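Local coordinates for glycosyl hydrolase family 2, TIM barrel domain protein (Faecalibacterium prausnitzii A2-165, PDB 6ED2) that is a family 2 glycosyl hydrolase of a gut bacterium that probably cleaves glucuronic acid from beta-glucuronides, possibly including those of drugs, at residues Ile532-Ala544 with Trp552-His565. Numbering follows the deposited sequence.
Sequences IFTEYGTDNLSGA and WSAEYQNEYLEMTH
Trp552 packs against Asp539, and Tyr536 and Thr538 pack on the helix farther along; Trp552, Tyr536 and Thr538 have the most surface buried between the segments 532-544 and 552-565. The contact belongs to one beta-alpha-beta unit of the TIM barrel. Strand 531-535 runs on into a loop, and helix 554-570 comes back alongside it toward strand 574-580. Trp552 lies just before the helix and alongside Asp539. The CB of Asp539 sits over one face of the indole, 3.4 Å from the centroid of its six-membered ring, a CH-pi contact. The carboxylate of Asp539 accepts from the backbone N of Lys598 and forms a salt bridge with Lys599. The indole NE1 bonds to Ile591 O of a second subunit, so this end of the contact also meets the tetramer interface.

The CB of Thr538 points toward the helix. Its CG2 lies over one face of the Tyr560 ring, a CH-pi contact, 3.7 Å from the ring centroid, while Thr564 OG1 covers the opposite face. With chi1 at 72°, Thr538 OG1 lies between the backbone N and the carbonyl carbon and donates to Gln557 OE1 at 2.6 Å. The hydroxyl approaches from above the carbonyl plane of that amide. A water donates to the same OG1 and to Asp539 O, and accepts from Trp552 N.

Tyr536 reaches the helix nearer the barrel strand. Its CD1 and CE1 side meets Thr564 CG2 and Leu561 CD2, and Phe615 of helix 610-621 packs on it too. The Tyr536 and His565 rings meet rim to rim, with planes at 83°. Tyr536 OH and His565 NE2 share a hydrogen bond of 2.9 Å. Next to it, Gly537 N donates to Tyr560 OH at 3.0 Å. At the other end, Ala554 N in the first turn of the helix gives a nearly straight bond to Ala544 O, 2.7 Å long with an angle of 174° at the hydrogen.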
ATOM      1  N   ILE A 532     -34.490   3.967  -9.485  1.00 23.71           N
ATOM      2  CA  ILE A 532     -33.354   3.990  -8.582  1.00 25.24           C
ATOM      3  C   ILE A 532     -32.146   3.447  -9.319  1.00 27.71           C
ATOM      4  O   ILE A 532     -32.259   2.742 -10.331  1.00 24.72           O
ATOM      5  CB  ILE A 532     -33.575   3.179  -7.293  1.00 25.05           C
ATOM      6  CG1 ILE A 532     -33.523   1.680  -7.576  1.00 23.83           C
ATOM      7  CG2 ILE A 532     -34.867   3.562  -6.628  1.00 24.92           C
ATOM      8  CD1 ILE A 532     -33.542   0.866  -6.291  1.00 24.47           C
ATOM      9  N   PHE A 533     -30.975   3.784  -8.794  1.00 23.75           N
ATOM     10  CA  PHE A 533     -29.736   3.199  -9.269  1.00 24.47           C
ATOM     11  C   PHE A 533     -29.304   2.114  -8.297  1.00 26.66           C
ATOM     12  O   PHE A 533     -29.239   2.336  -7.084  1.00 26.83           O
ATOM     13  CB  PHE A 533     -28.668   4.274  -9.456  1.00 26.64           C
ATOM     14  CG  PHE A 533     -28.950   5.165 -10.637  1.00 25.48           C
ATOM     15  CD1 PHE A 533     -28.432   4.863 -11.884  1.00 26.91           C
ATOM     16  CD2 PHE A 533     -29.790   6.268 -10.508  1.00 26.63           C
ATOM     17  CE1 PHE A 533     -28.730   5.662 -12.981  1.00 27.07           C
ATOM     18  CE2 PHE A 533     -30.077   7.086 -11.594  1.00 21.64           C
ATOM     19  CZ  PHE A 533     -29.557   6.778 -12.828  1.00 24.98           C
ATOM     20  N   THR A 534     -29.075   0.926  -8.825  1.00 26.89           N
ATOM     21  CA  THR A 534     -28.649  -0.189  -8.007  1.00 31.68           C
ATOM     22  C   THR A 534     -27.175  -0.523  -8.185  1.00 31.55           C
ATOM     23  O   THR A 534     -26.642  -1.310  -7.396  1.00 30.70           O
ATOM     24  CB  THR A 534     -29.506  -1.429  -8.315  1.00 30.49           C
ATOM     25  OG1 THR A 534     -29.735  -1.504  -9.728  1.00 26.81           O
ATOM     26  CG2 THR A 534     -30.841  -1.336  -7.586  1.00 24.30           C
ATOM     27  N   GLU A 535     -26.510   0.030  -9.199  1.00 29.82           N
ATOM     28  CA  GLU A 535     -25.057  -0.054  -9.291  1.00 28.02           C
ATOM     29  C   GLU A 535     -24.520   1.189  -9.975  1.00 30.85           C
ATOM     30  O   GLU A 535     -25.162   1.755 -10.868  1.00 28.43           O
ATOM     31  CB  GLU A 535     -24.565  -1.284 -10.067  1.00 29.32           C
ATOM     32  CG  GLU A 535     -24.904  -2.580  -9.387  1.00 30.72           C
ATOM     33  CD  GLU A 535     -24.236  -3.755 -10.007  1.00 33.58           C
ATOM     34  OE1 GLU A 535     -23.219  -3.553 -10.715  1.00 33.55           O
ATOM     35  OE2 GLU A 535     -24.728  -4.881  -9.766  1.00 36.26           O
ATOM     36  N   TYR A 536     -23.318   1.574  -9.556  1.00 24.99           N
ATOM     37  CA  TYR A 536     -22.463   2.614 -10.111  1.00 26.74           C
ATOM     38  C   TYR A 536     -21.244   2.719  -9.197  1.00 32.57           C
ATOM     39  O   TYR A 536     -21.293   2.327  -8.023  1.00 24.28           O
ATOM     40  CB  TYR A 536     -23.188   3.956 -10.236  1.00 28.17           C
ATOM     41  CG  TYR A 536     -23.585   4.644  -8.937  1.00 26.85           C
ATOM     42  CD1 TYR A 536     -22.885   5.764  -8.488  1.00 26.88           C
ATOM     43  CD2 TYR A 536     -24.663   4.203  -8.181  1.00 22.11           C
ATOM     44  CE1 TYR A 536     -23.239   6.416  -7.324  1.00 24.97           C
ATOM     45  CE2 TYR A 536     -25.043   4.862  -7.014  1.00 20.63           C
ATOM     46  CZ  TYR A 536     -24.326   5.970  -6.591  1.00 27.91           C
ATOM     47  OH  TYR A 536     -24.679   6.642  -5.431  1.00 28.12           O
ATOM     48  N   GLY A 537     -20.136   3.196  -9.765  1.00 27.20           N
ATOM     49  CA  GLY A 537     -18.893   3.283  -9.026  1.00 29.60           C
ATOM     50  C   GLY A 537     -17.658   3.014  -9.870  1.00 34.56           C
ATOM     51  O   GLY A 537     -17.757   2.711 -11.065  1.00 28.25           O
ATOM     52  N   THR A 538     -16.478   3.135  -9.264  1.00 27.84           N
ATOM     53  CA  THR A 538     -15.231   2.887  -9.967  1.00 26.31           C
ATOM     54  C   THR A 538     -14.328   2.078  -9.056  1.00 31.67           C
ATOM     55  O   THR A 538     -14.375   2.212  -7.829  1.00 27.31           O
ATOM     56  CB  THR A 538     -14.485   4.181 -10.383  1.00 29.57           C
ATOM     57  OG1 THR A 538     -13.915   4.822  -9.230  1.00 26.95           O
ATOM     58  CG2 THR A 538     -15.395   5.146 -11.115  1.00 29.71           C
ATOM     59  N   ASP A 539     -13.506   1.238  -9.668  1.00 28.94           N
ATOM     60  CA  ASP A 539     -12.478   0.562  -8.907  1.00 28.33           C
ATOM     61  C   ASP A 539     -11.480   1.609  -8.436  1.00 31.52           C
ATOM     62  O   ASP A 539     -11.060   2.476  -9.212  1.00 29.72           O
ATOM     63  CB  ASP A 539     -11.789  -0.501  -9.763  1.00 28.41           C
ATOM     64  CG  ASP A 539     -12.675  -1.697 -10.042  1.00 29.67           C
ATOM     65  OD1 ASP A 539     -12.559  -2.724  -9.339  1.00 32.40           O
ATOM     66  OD2 ASP A 539     -13.483  -1.623 -10.983  1.00 34.51           O
ATOM     67  N   ASN A 540     -11.122   1.556  -7.161  1.00 27.03           N
ATOM     68  CA  ASN A 540     -10.072   2.435  -6.667  1.00 33.17           C
ATOM     69  C   ASN A 540      -9.443   1.773  -5.452  1.00 32.43           C
ATOM     70  O   ASN A 540     -10.160   1.256  -4.587  1.00 32.93           O
ATOM     71  CB  ASN A 540     -10.624   3.838  -6.346  1.00 32.91           C
ATOM     72  CG  ASN A 540     -11.642   3.835  -5.208  1.00 33.82           C
ATOM     73  OD1 ASN A 540     -11.323   4.218  -4.076  1.00 32.99           O
ATOM     74  ND2 ASN A 540     -12.870   3.420  -5.505  1.00 29.00           N
ATOM     75  N   LEU A 541      -8.112   1.740  -5.424  1.00 30.90           N
ATOM     76  CA  LEU A 541      -7.376   1.154  -4.309  1.00 32.23           C
ATOM     77  C   LEU A 541      -7.233   2.146  -3.169  1.00 34.62           C
ATOM     78  O   LEU A 541      -6.951   3.329  -3.387  1.00 33.44           O
ATOM     79  CB  LEU A 541      -5.981   0.715  -4.751  1.00 35.54           C
ATOM     80  CG  LEU A 541      -5.953  -0.248  -5.933  1.00 36.83           C
ATOM     81  CD1 LEU A 541      -4.520  -0.424  -6.400  1.00 36.00           C
ATOM     82  CD2 LEU A 541      -6.572  -1.567  -5.516  1.00 32.98           C
ATOM     83  N   SER A 542      -7.417   1.650  -1.949  1.00 34.99           N
ATOM     84  CA  SER A 542      -7.094   2.421  -0.755  1.00 41.35           C
ATOM     85  C   SER A 542      -5.677   2.978  -0.873  1.00 37.71           C
ATOM     86  O   SER A 542      -4.723   2.233  -1.134  1.00 38.83           O
ATOM     87  CB  SER A 542      -7.236   1.515   0.477  1.00 41.83           C
ATOM     88  OG  SER A 542      -7.628   2.246   1.629  1.00 51.25           O
ATOM     89  N   GLY A 543      -5.548   4.298  -0.760  1.00 35.43           N
ATOM     90  CA  GLY A 543      -4.255   4.948  -0.775  1.00 28.26           C
ATOM     91  C   GLY A 543      -3.752   5.405  -2.125  1.00 38.36           C
ATOM     92  O   GLY A 543      -2.705   6.074  -2.185  1.00 40.50           O
ATOM     93  N   ALA A 544      -4.443   5.063  -3.212  1.00 33.44           N
ATOM     94  CA  ALA A 544      -4.045   5.513  -4.546  1.00 34.14           C
ATOM     95  C   ALA A 544      -4.523   6.950  -4.722  1.00 30.38           C
ATOM     96  O   ALA A 544      -5.707   7.209  -4.944  1.00 31.39           O
ATOM     97  CB  ALA A 544      -4.611   4.592  -5.622  1.00 29.26           C
ATOM     98  N   TRP A 552      -8.762   4.701 -11.202  1.00 25.57           N
ATOM     99  CA  TRP A 552      -8.261   3.841 -10.122  1.00 29.71           C
ATOM    100  C   TRP A 552      -7.806   4.624  -8.883  1.00 31.67           C
ATOM    101  O   TRP A 552      -7.545   4.011  -7.841  1.00 38.51           O
ATOM    102  CB  TRP A 552      -7.128   2.909 -10.587  1.00 24.57           C
ATOM    103  CG  TRP A 552      -7.626   1.676 -11.303  1.00 33.48           C
ATOM    104  CD1 TRP A 552      -7.807   1.523 -12.657  1.00 31.16           C
ATOM    105  CD2 TRP A 552      -8.014   0.426 -10.705  1.00 29.73           C
ATOM    106  NE1 TRP A 552      -8.274   0.255 -12.933  1.00 34.44           N
ATOM    107  CE2 TRP A 552      -8.416  -0.436 -11.755  1.00 32.80           C
ATOM    108  CE3 TRP A 552      -8.070  -0.045  -9.387  1.00 30.99           C
ATOM    109  CZ2 TRP A 552      -8.861  -1.748 -11.525  1.00 32.58           C
ATOM    110  CZ3 TRP A 552      -8.507  -1.366  -9.160  1.00 32.48           C
ATOM    111  CH2 TRP A 552      -8.899  -2.189 -10.223  1.00 32.31           C
ATOM    112  N   SER A 553      -7.740   5.957  -8.958  1.00 28.84           N
ATOM    113  CA  SER A 553      -7.354   6.801  -7.826  1.00 27.78           C
ATOM    114  C   SER A 553      -8.563   7.241  -6.998  1.00 28.97           C
ATOM    115  O   SER A 553      -9.704   7.288  -7.478  1.00 27.41           O
ATOM    116  CB  SER A 553      -6.624   8.056  -8.304  1.00 25.47           C
ATOM    117  OG  SER A 553      -7.567   8.936  -8.909  1.00 26.98           O
ATOM    118  N   ALA A 554      -8.280   7.608  -5.740  1.00 27.59           N
ATOM    119  CA  ALA A 554      -9.318   8.156  -4.868  1.00 29.43           C
ATOM    120  C   ALA A 554      -9.940   9.403  -5.476  1.00 29.39           C
ATOM    121  O   ALA A 554     -11.162   9.595  -5.410  1.00 27.97           O
ATOM    122  CB  ALA A 554      -8.743   8.477  -3.487  1.00 27.44           C
ATOM    123  N   GLU A 555      -9.107  10.257  -6.081  1.00 24.93           N
ATOM    124  CA  GLU A 555      -9.591  11.481  -6.702  1.00 24.06           C
ATOM    125  C   GLU A 555     -10.590  11.181  -7.808  1.00 27.56           C
ATOM    126  O   GLU A 555     -11.638  11.829  -7.903  1.00 28.53           O
ATOM    127  CB  GLU A 555      -8.418  12.279  -7.268  1.00 26.07           C
ATOM    128  CG  GLU A 555      -7.670  13.088  -6.223  1.00 31.12           C
ATOM    129  CD  GLU A 555      -6.764  12.226  -5.351  1.00 32.71           C
ATOM    130  OE1 GLU A 555      -6.513  11.039  -5.710  1.00 30.71           O
ATOM    131  OE2 GLU A 555      -6.298  12.752  -4.312  1.00 35.15           O
ATOM    132  N   TYR A 556     -10.256  10.229  -8.683  1.00 30.27           N
ATOM    133  CA  TYR A 556     -11.159   9.897  -9.768  1.00 25.85           C
ATOM    134  C   TYR A 556     -12.496   9.424  -9.215  1.00 25.68           C
ATOM    135  O   TYR A 556     -13.556   9.904  -9.633  1.00 28.89           O
ATOM    136  CB  TYR A 556     -10.533   8.838 -10.686  1.00 26.92           C
ATOM    137  CG  TYR A 556     -11.316   8.703 -11.971  1.00 31.91           C
ATOM    138  CD1 TYR A 556     -11.114   9.593 -13.025  1.00 31.91           C
ATOM    139  CD2 TYR A 556     -12.318   7.740 -12.103  1.00 27.97           C
ATOM    140  CE1 TYR A 556     -11.854   9.503 -14.186  1.00 35.42           C
ATOM    141  CE2 TYR A 556     -13.057   7.637 -13.257  1.00 29.11           C
ATOM    142  CZ  TYR A 556     -12.826   8.520 -14.299  1.00 37.42           C
ATOM    143  OH  TYR A 556     -13.572   8.434 -15.452  1.00 32.31           O
ATOM    144  N   GLN A 557     -12.464   8.500  -8.253  1.00 27.29           N
ATOM    145  CA  GLN A 557     -13.706   8.003  -7.662  1.00 25.19           C
ATOM    146  C   GLN A 557     -14.551   9.150  -7.128  1.00 26.22           C
ATOM    147  O   GLN A 557     -15.752   9.239  -7.423  1.00 28.56           O
ATOM    148  CB  GLN A 557     -13.401   6.977  -6.563  1.00 25.09           C
ATOM    149  CG  GLN A 557     -14.590   6.626  -5.667  1.00 27.10           C
ATOM    150  CD  GLN A 557     -15.568   5.645  -6.311  1.00 28.03           C
ATOM    151  OE1 GLN A 557     -15.717   5.611  -7.534  1.00 30.55           O
ATOM    152  NE2 GLN A 557     -16.229   4.832  -5.486  1.00 24.75           N
ATOM    153  N   ASN A 558     -13.935  10.071  -6.375  1.00 28.94           N
ATOM    154  CA  ASN A 558     -14.694  11.212  -5.862  1.00 29.49           C
ATOM    155  C   ASN A 558     -15.239  12.085  -6.991  1.00 31.89           C
ATOM    156  O   ASN A 558     -16.368  12.589  -6.903  1.00 26.27           O
ATOM    157  CB  ASN A 558     -13.833  12.048  -4.911  1.00 33.69           C
ATOM    158  CG  ASN A 558     -13.891  11.543  -3.450  1.00 47.87           C
ATOM    159  OD1 ASN A 558     -14.339  10.417  -3.160  1.00 38.53           O
ATOM    160  ND2 ASN A 558     -13.432  12.384  -2.527  1.00 48.01           N
ATOM    161  N   GLU A 559     -14.447  12.289  -8.057  1.00 28.46           N
ATOM    162  CA  GLU A 559     -14.901  13.103  -9.183  1.00 29.33           C
ATOM    163  C   GLU A 559     -16.052  12.425  -9.905  1.00 27.46           C
ATOM    164  O   GLU A 559     -17.041  13.074 -10.264  1.00 24.80           O
ATOM    165  CB  GLU A 559     -13.745  13.366 -10.160  1.00 23.39           C
ATOM    166  CG  GLU A 559     -12.776  14.432  -9.685  1.00 27.16           C
ATOM    167  CD  GLU A 559     -11.369  14.267 -10.249  1.00 33.67           C
ATOM    168  OE1 GLU A 559     -11.209  13.613 -11.307  1.00 32.98           O
ATOM    169  OE2 GLU A 559     -10.415  14.762  -9.597  1.00 36.88           O
ATOM    170  N   TYR A 560     -15.935  11.114 -10.106  1.00 27.07           N
ATOM    171  CA  TYR A 560     -16.987  10.349 -10.765  1.00 26.84           C
ATOM    172  C   TYR A 560     -18.267  10.377  -9.946  1.00 29.41           C
ATOM    173  O   TYR A 560     -19.361  10.559 -10.497  1.00 28.87           O
ATOM    174  CB  TYR A 560     -16.494   8.917 -10.986  1.00 23.96           C
ATOM    175  CG  TYR A 560     -17.567   7.900 -11.253  1.00 32.09           C
ATOM    176  CD1 TYR A 560     -17.826   7.470 -12.560  1.00 30.44           C
ATOM    177  CD2 TYR A 560     -18.310   7.340 -10.209  1.00 26.07           C
ATOM    178  CE1 TYR A 560     -18.796   6.526 -12.820  1.00 28.33           C
ATOM    179  CE2 TYR A 560     -19.309   6.400 -10.464  1.00 31.90           C
ATOM    180  CZ  TYR A 560     -19.543   5.996 -11.777  1.00 32.09           C
ATOM    181  OH  TYR A 560     -20.509   5.055 -12.055  1.00 28.72           O
ATOM    182  N   LEU A 561     -18.150  10.219  -8.622  1.00 27.18           N
ATOM    183  CA  LEU A 561     -19.339  10.211  -7.775  1.00 28.24           C
ATOM    184  C   LEU A 561     -20.041  11.562  -7.799  1.00 28.54           C
ATOM    185  O   LEU A 561     -21.275  11.623  -7.835  1.00 25.67           O
ATOM    186  CB  LEU A 561     -18.974   9.825  -6.338  1.00 24.89           C
ATOM    187  CG  LEU A 561     -18.510   8.377  -6.135  1.00 27.58           C
ATOM    188  CD1 LEU A 561     -17.985   8.116  -4.695  1.00 20.17           C
ATOM    189  CD2 LEU A 561     -19.640   7.410  -6.486  1.00 26.09           C
ATOM    190  N   GLU A 562     -19.273  12.653  -7.772  1.00 28.56           N
ATOM    191  CA  GLU A 562     -19.884  13.974  -7.787  1.00 30.43           C
ATOM    192  C   GLU A 562     -20.609  14.218  -9.101  1.00 30.32           C
ATOM    193  O   GLU A 562     -21.717  14.768  -9.115  1.00 29.36           O
ATOM    194  CB  GLU A 562     -18.825  15.049  -7.548  1.00 32.35           C
ATOM    195  CG  GLU A 562     -18.235  14.999  -6.134  1.00 47.12           C
ATOM    196  CD  GLU A 562     -17.487  16.262  -5.743  1.00 51.59           C
ATOM    197  OE1 GLU A 562     -17.411  17.197  -6.575  1.00 58.81           O
ATOM    198  OE2 GLU A 562     -16.986  16.317  -4.595  1.00 61.64           O
ATOM    199  N   MET A 563     -19.998  13.819 -10.218  1.00 26.67           N
ATOM    200  CA  MET A 563     -20.687  13.939 -11.498  1.00 34.32           C
ATOM    201  C   MET A 563     -21.946  13.084 -11.506  1.00 33.10           C
ATOM    202  O   MET A 563     -23.038  13.566 -11.843  1.00 29.35           O
ATOM    203  CB  MET A 563     -19.756  13.544 -12.640  1.00 26.11           C
ATOM    204  CG  MET A 563     -20.415  13.674 -14.011  1.00 36.03           C
ATOM    205  SD  MET A 563     -21.374  12.210 -14.501  1.00 34.32           S
ATOM    206  CE  MET A 563     -20.089  11.022 -14.826  1.00 30.98           C
ATOM    207  N   THR A 564     -21.807  11.813 -11.101  1.00 28.65           N
ATOM    208  CA  THR A 564     -22.927  10.879 -11.112  1.00 27.10           C
ATOM    209  C   THR A 564     -24.088  11.399 -10.271  1.00 30.15           C
ATOM    210  O   THR A 564     -25.245  11.377 -10.712  1.00 30.14           O
ATOM    211  CB  THR A 564     -22.448   9.506 -10.624  1.00 30.06           C
ATOM    212  OG1 THR A 564     -21.366   9.061 -11.454  1.00 27.18           O
ATOM    213  CG2 THR A 564     -23.565   8.453 -10.708  1.00 28.92           C
ATOM    214  N   HIS A 565     -23.798  11.923  -9.083  1.00 27.65           N
ATOM    215  CA  HIS A 565     -24.879  12.382  -8.216  1.00 28.46           C
ATOM    216  C   HIS A 565     -25.541  13.636  -8.767  1.00 31.55           C
ATOM    217  O   HIS A 565     -26.741  13.843  -8.557  1.00 27.83           O
ATOM    218  CB  HIS A 565     -24.354  12.627  -6.796  1.00 27.08           C
ATOM    219  CG  HIS A 565     -23.941  11.373  -6.087  1.00 30.36           C
ATOM    220  ND1 HIS A 565     -22.926  11.338  -5.159  1.00 30.73           N
ATOM    221  CD2 HIS A 565     -24.405  10.103  -6.184  1.00 29.45           C
ATOM    222  CE1 HIS A 565     -22.787  10.103  -4.709  1.00 30.33           C
ATOM    223  NE2 HIS A 565     -23.671   9.333  -5.318  1.00 30.06           N
TER
HETATM  224  O   HOH W   1     -11.112   5.305  -9.804  1.00 25.49           O
HETATM  225  O   HOH W   2     -14.610   3.825  -3.062  1.00 27.93           O